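Side-chain contacts in N(G),N(G)-dimethylarginine dimethylaminohydrolase (Pseudomonas aeruginosa, PDB 1H70), which hydrolyses N-omega-methylated arginines, both the monomethyl and the asymmetric dimethyl form, to citrulline, releasing methylamine or dimethylamine: residues I7-A12 with T90-E95; L168-H173 with Q189-I194. The protein carries 1 engineered substitution. All blocks are in the same frame, centred on the assembly; numbering follows the deposited sequence.

Interaction 1. Residues I7-A12 with T90-E95; sequences IARTPA and TEIIEE
Arg9, on the central strand of a three-stranded mixed sheet, faces Ile92 and Ile93 of helix 89-100, the axes of the short segments 7-9 (strand) and 90-95 (helix) approaching to 11.3 Å, with 135° between their N-to-C directions. This is strand-to-helix packing within the pentein fold to which the DDAH family belongs. With CG anti to the backbone N (chi1 -177°), the Arg9 chain runs out toward the helix, then bends at chi3 and crosses the Ile92 side chain at about a right angle. CD1 of Ile92 covers one face of the guanidinium near its rim, 3.8 Å from Arg9 CZ. At the edge of the same group, in its plane, Arg9 NH2 gives a weak hydrogen bond of 3.1 Å to Ile92 O, with an angle of 144° at the hydrogen. Arg9 NH1 also donates to Pro54 O, so the guanidinium ties the helix to the loop after strand 49-53. Further back along the strand, Ile7 CG2 lies 4.5 Å from Ile93 CD1, a loose apolar contact. A water completes the bridge: it accepts from Arg9 NH1 at 2.7 Å and donates weakly to Ile92 O at 3.3 Å.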
loop_
_atom_site.group_PDB
_atom_site.type_symbol
_atom_site.label_atom_id
_atom_site.label_comp_id
_atom_site.label_asym_id
_atom_site.label_seq_id
_atom_site.Cartn_x
_atom_site.Cartn_y
_atom_site.Cartn_z
ATOM N N ILE A 7 0.731 -1.936 11.072
ATOM C CA ILE A 7 1.988 -2.689 11.169
ATOM C C ILE A 7 2.968 -1.987 10.220
ATOM O O ILE A 7 2.594 -1.593 9.102
ATOM C CB ILE A 7 1.861 -4.166 10.754
ATOM C CG1 ILE A 7 0.896 -4.900 11.683
ATOM C CG2 ILE A 7 3.223 -4.847 10.722
ATOM C CD1 ILE A 7 0.379 -6.200 11.100
ATOM N N ALA A 8 4.223 -1.854 10.635
ATOM C CA ALA A 8 5.266 -1.218 9.805
ATOM C C ALA A 8 6.582 -1.916 10.109
ATOM O O ALA A 8 6.655 -2.699 11.079
ATOM C CB ALA A 8 5.401 0.271 10.129
ATOM N N ARG A 9 7.626 -1.637 9.338
ATOM C CA ARG A 9 8.927 -2.274 9.636
ATOM C C ARG A 9 10.041 -1.285 9.362
ATOM O O ARG A 9 10.078 -0.668 8.308
ATOM C CB ARG A 9 9.115 -3.514 8.789
ATOM C CG ARG A 9 10.429 -4.318 9.085
ATOM C CD ARG A 9 10.723 -5.395 8.061
ATOM N NE ARG A 9 9.799 -6.522 8.112
ATOM C CZ ARG A 9 9.798 -7.473 9.034
ATOM N NH1 ARG A 9 10.684 -7.461 10.030
ATOM N NH2 ARG A 9 8.896 -8.457 8.954
ATOM N N THR A 10 10.954 -1.142 10.306
ATOM C CA THR A 10 12.098 -0.255 10.161
ATOM C C THR A 10 12.859 -0.592 8.902
ATOM O O THR A 10 13.059 -1.753 8.629
ATOM C CB THR A 10 13.006 -0.498 11.395
ATOM O OG1 THR A 10 12.212 -0.263 12.572
ATOM C CG2 THR A 10 14.196 0.478 11.446
ATOM N N PRO A 11 13.315 0.409 8.141
ATOM C CA PRO A 11 14.090 0.137 6.919
ATOM C C PRO A 11 15.477 -0.433 7.253
ATOM O O PRO A 11 16.045 -0.099 8.309
ATOM C CB PRO A 11 14.181 1.520 6.258
ATOM C CG PRO A 11 14.085 2.474 7.390
ATOM C CD PRO A 11 13.126 1.851 8.395
ATOM N N ALA A 12 15.986 -1.312 6.399
ATOM C CA ALA A 12 17.297 -1.928 6.596
ATOM C C ALA A 12 18.362 -1.079 5.931
ATOM O O ALA A 12 18.055 -0.229 5.083
ATOM C CB ALA A 12 17.317 -3.308 5.985
ATOM N N THR A 90 7.268 -12.847 3.180
ATOM C CA THR A 90 6.067 -13.375 3.826
ATOM C C THR A 90 6.413 -14.117 5.109
ATOM O O THR A 90 5.658 -14.104 6.070
ATOM C CB THR A 90 5.289 -14.323 2.888
ATOM O OG1 THR A 90 6.160 -15.348 2.397
ATOM C CG2 THR A 90 4.777 -13.542 1.676
ATOM N N GLU A 91 7.573 -14.781 5.111
ATOM C CA GLU A 91 7.999 -15.576 6.258
ATOM C C GLU A 91 8.314 -14.763 7.504
ATOM O O GLU A 91 8.030 -15.215 8.617
ATOM C CB GLU A 91 9.230 -16.423 5.891
ATOM C CG GLU A 91 9.001 -17.355 4.713
ATOM C CD GLU A 91 8.095 -18.524 5.037
ATOM O OE1 GLU A 91 7.205 -18.839 4.221
ATOM O OE2 GLU A 91 8.258 -19.141 6.107
ATOM N N ILE A 92 8.889 -13.584 7.323
ATOM C CA ILE A 92 9.266 -12.746 8.451
ATOM C C ILE A 92 8.116 -11.909 8.981
ATOM O O ILE A 92 8.233 -11.274 10.036
ATOM C CB ILE A 92 10.503 -11.871 8.103
ATOM C CG1 ILE A 92 10.254 -11.018 6.863
ATOM C CG2 ILE A 92 11.714 -12.751 7.881
ATOM C CD1 ILE A 92 11.329 -9.969 6.677
ATOM N N ILE A 93 6.977 -11.926 8.298
ATOM C CA ILE A 93 5.818 -11.187 8.804
ATOM C C ILE A 93 4.715 -12.093 9.308
ATOM O O ILE A 93 3.778 -11.624 9.953
ATOM C CB ILE A 93 5.267 -10.219 7.765
ATOM C CG1 ILE A 93 4.476 -9.089 8.459
ATOM C CG2 ILE A 93 4.401 -10.958 6.760
ATOM C CD1 ILE A 93 4.310 -7.862 7.619
ATOM N N GLU A 94 4.817 -13.384 9.002
ATOM C CA GLU A 94 3.793 -14.351 9.374
ATOM C C GLU A 94 3.456 -14.406 10.870
ATOM O O GLU A 94 2.290 -14.505 11.222
ATOM C CB GLU A 94 4.103 -15.762 8.857
ATOM C CG GLU A 94 2.854 -16.632 8.960
ATOM C CD GLU A 94 2.682 -17.688 7.890
ATOM O OE1 GLU A 94 3.125 -17.489 6.729
ATOM O OE2 GLU A 94 2.065 -18.735 8.225
ATOM N N GLU A 95 4.457 -14.334 11.739
ATOM C CA GLU A 95 4.193 -14.418 13.179
ATOM C C GLU A 95 3.323 -13.256 13.675
ATOM O O GLU A 95 2.386 -13.433 14.466
ATOM C CB GLU A 95 5.530 -14.511 13.928
HETATM O O HOH W 1 10.502 -9.523 11.690
#

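Interaction 2. Residues L168-H173 with Q189-I194; sequences LAYLEH and QDFNII
Tyr170 and Phe191 meet across a small mixed sheet in which strand 175-178 lies between the two outermost strands, 168-170 and 192-195; the backbones of 168-173 and 189-194 therefore do not pair directly. Instead, in this part of the DDAH pentein fold, the last residue of one outer strand and the residue just before the other bring their side chains together against strand 119-122, where Val122 touches both. The two side chains cross at about a right angle. Tyr170 CE1 lies near the plane of the Phe191 ring, at its edge, 3.8 Å from Phe191 CE2. Seen from the tyrosine the approach is oblique. The two planes are inclined at 76°, with the ring centroids 5.9 Å apart. A chi1 of -176° sets Tyr170 CG anti to the backbone N and beside the carbonyl carbon, which lays the ring alongside the onward backbone of Leu171-His173, with Glu172 N 3.5 Å from the ring plane, over its centre. Beyond the ring, Tyr170 OH is hydrogen-bonded to the backbone N of Asn174. No hydrogen bond joins the two segments, so the contact rests on apolar packing of the two rings, while the tyrosine hydroxyl is held by its own turn.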
loop_
_atom_site.group_PDB
_atom_site.type_symbol
_atom_site.label_atom_id
_atom_site.label_comp_id
_atom_site.label_asym_id
_atom_site.label_seq_id
_atom_site.Cartn_x
_atom_site.Cartn_y
_atom_site.Cartn_z
ATOM N N LEU A 168 -3.470 5.194 -7.508
ATOM C CA LEU A 168 -4.841 5.240 -6.996
ATOM C C LEU A 168 -4.847 5.158 -5.477
ATOM O O LEU A 168 -3.971 4.527 -4.881
ATOM C CB LEU A 168 -5.640 4.032 -7.469
ATOM C CG LEU A 168 -6.292 3.973 -8.835
ATOM C CD1 LEU A 168 -6.637 2.521 -9.159
ATOM C CD2 LEU A 168 -7.532 4.863 -8.828
ATOM N N ALA A 169 -5.839 5.778 -4.879
ATOM C CA ALA A 169 -6.003 5.769 -3.430
ATOM C C ALA A 169 -7.431 6.073 -3.054
ATOM O O ALA A 169 -7.958 7.117 -3.436
ATOM C CB ALA A 169 -5.087 6.798 -2.742
ATOM N N TYR A 170 -8.039 5.194 -2.271
ATOM C CA TYR A 170 -9.404 5.421 -1.798
ATOM C C TYR A 170 -9.390 6.063 -0.437
ATOM O O TYR A 170 -8.773 5.555 0.473
ATOM C CB TYR A 170 -10.202 4.109 -1.773
ATOM C CG TYR A 170 -11.662 4.305 -1.385
ATOM C CD1 TYR A 170 -12.482 5.144 -2.122
ATOM C CD2 TYR A 170 -12.207 3.673 -0.268
ATOM C CE1 TYR A 170 -13.810 5.326 -1.790
ATOM C CE2 TYR A 170 -13.538 3.859 0.087
ATOM C CZ TYR A 170 -14.331 4.687 -0.683
ATOM O OH TYR A 170 -15.664 4.883 -0.342
ATOM N N LEU A 171 -10.038 7.246 -0.303
ATOM C CA LEU A 171 -10.037 7.974 0.948
ATOM C C LEU A 171 -11.379 7.934 1.711
ATOM O O LEU A 171 -11.672 8.835 2.516
ATOM C CB LEU A 171 -9.664 9.427 0.662
ATOM C CG LEU A 171 -8.419 9.682 -0.199
ATOM C CD1 LEU A 171 -8.204 11.179 -0.354
ATOM C CD2 LEU A 171 -7.180 9.023 0.420
ATOM N N GLU A 172 -12.139 6.869 1.516
ATOM C CA GLU A 172 -13.442 6.681 2.158
ATOM C C GLU A 172 -14.417 7.747 1.641
ATOM O O GLU A 172 -14.026 8.692 0.956
ATOM C CB GLU A 172 -13.327 6.722 3.689
ATOM C CG GLU A 172 -12.517 5.576 4.295
ATOM C CD GLU A 172 -12.890 4.200 3.759
ATOM O OE1 GLU A 172 -14.091 3.834 3.792
ATOM O OE2 GLU A 172 -11.977 3.462 3.346
ATOM N N HIS A 173 -15.700 7.579 1.933
ATOM C CA HIS A 173 -16.731 8.537 1.509
ATOM C C HIS A 173 -16.842 8.750 -0.012
ATOM O O HIS A 173 -17.272 9.804 -0.460
ATOM C CB HIS A 173 -16.542 9.889 2.214
ATOM C CG HIS A 173 -16.279 9.757 3.682
ATOM N ND1 HIS A 173 -17.209 9.250 4.568
ATOM C CD2 HIS A 173 -15.171 10.035 4.410
ATOM C CE1 HIS A 173 -16.690 9.233 5.783
ATOM N NE2 HIS A 173 -15.453 9.713 5.716
ATOM N N GLN A 189 -16.025 5.224 -12.510
ATOM C CA GLN A 189 -16.798 6.436 -12.795
ATOM C C GLN A 189 -17.908 6.815 -11.801
ATOM O O GLN A 189 -18.365 7.958 -11.835
ATOM C CB GLN A 189 -17.318 6.445 -14.243
ATOM C CG GLN A 189 -16.221 6.448 -15.304
ATOM C CD GLN A 189 -15.108 7.469 -15.096
ATOM O OE1 GLN A 189 -15.328 8.689 -15.144
ATOM N NE2 GLN A 189 -13.871 6.950 -14.860
ATOM N N ASP A 190 -18.352 5.918 -10.915
ATOM C CA ASP A 190 -19.369 6.379 -9.972
ATOM C C ASP A 190 -18.703 6.944 -8.716
ATOM O O ASP A 190 -19.360 7.406 -7.804
ATOM C CB ASP A 190 -20.463 5.353 -9.705
ATOM C CG ASP A 190 -21.459 5.232 -10.872
ATOM O OD1 ASP A 190 -21.510 6.106 -11.768
ATOM O OD2 ASP A 190 -22.224 4.249 -10.942
ATOM N N PHE A 191 -17.366 6.937 -8.694
ATOM C CA PHE A 191 -16.642 7.517 -7.569
ATOM C C PHE A 191 -16.503 9.027 -7.827
ATOM O O PHE A 191 -16.668 9.470 -8.949
ATOM C CB PHE A 191 -15.211 6.978 -7.481
ATOM C CG PHE A 191 -15.091 5.541 -6.999
ATOM C CD1 PHE A 191 -15.126 4.494 -7.896
ATOM C CD2 PHE A 191 -14.912 5.258 -5.660
ATOM C CE1 PHE A 191 -15.004 3.180 -7.481
ATOM C CE2 PHE A 191 -14.790 3.942 -5.224
ATOM C CZ PHE A 191 -14.829 2.904 -6.135
ATOM N N ASN A 192 -16.151 9.793 -6.813
ATOM C CA ASN A 192 -15.832 11.196 -7.028
ATOM C C ASN A 192 -14.347 11.156 -7.344
ATOM O O ASN A 192 -13.550 11.042 -6.416
ATOM C CB ASN A 192 -16.069 12.018 -5.773
ATOM C CG ASN A 192 -15.508 13.432 -5.873
ATOM O OD1 ASN A 192 -15.472 14.039 -6.953
ATOM N ND2 ASN A 192 -15.049 13.946 -4.731
ATOM N N ILE A 193 -13.992 11.190 -8.623
ATOM C CA ILE A 193 -12.580 11.092 -8.988
ATOM C C ILE A 193 -11.854 12.399 -8.832
ATOM O O ILE A 193 -12.294 13.446 -9.318
ATOM C CB ILE A 193 -12.374 10.542 -10.403
ATOM C CG1 ILE A 193 -13.095 9.201 -10.566
ATOM C CG2 ILE A 193 -10.890 10.382 -10.670
ATOM C CD1 ILE A 193 -13.244 8.764 -12.032
ATOM N N ILE A 194 -10.744 12.313 -8.101
ATOM C CA ILE A 194 -9.863 13.444 -7.873
ATOM C C ILE A 194 -8.628 13.181 -8.720
ATOM O O ILE A 194 -7.751 12.382 -8.384
ATOM C CB ILE A 194 -9.546 13.591 -6.373
ATOM C CG1 ILE A 194 -10.856 13.725 -5.581
ATOM C CG2 ILE A 194 -8.633 14.769 -6.136
ATOM C CD1 ILE A 194 -10.738 13.247 -4.149
#

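Interactions 1 and 2 lie on opposite sides of the chain's centre, with their centres 29 Å apart and nearest atoms about 16 Å apart, and share no residue. They follow one another along the sequence, interaction 1 closing before interaction 2 begins. No residue of either contact belongs to the citrulline pocket; in interaction 1 the side chain of Ile93 is about 12 Å from the ligand. Glu66, which lines the pocket, is a common landmark, its side chain about 9 Å from that of Ile93 and about 11 Å from that of Tyr170. The side chain of Arg86, also in the pocket, is about 8 Å from that of Arg9. The two also differ in chemistry, a buried guanidinium-to-carbonyl contact against an aromatic pair at the surface.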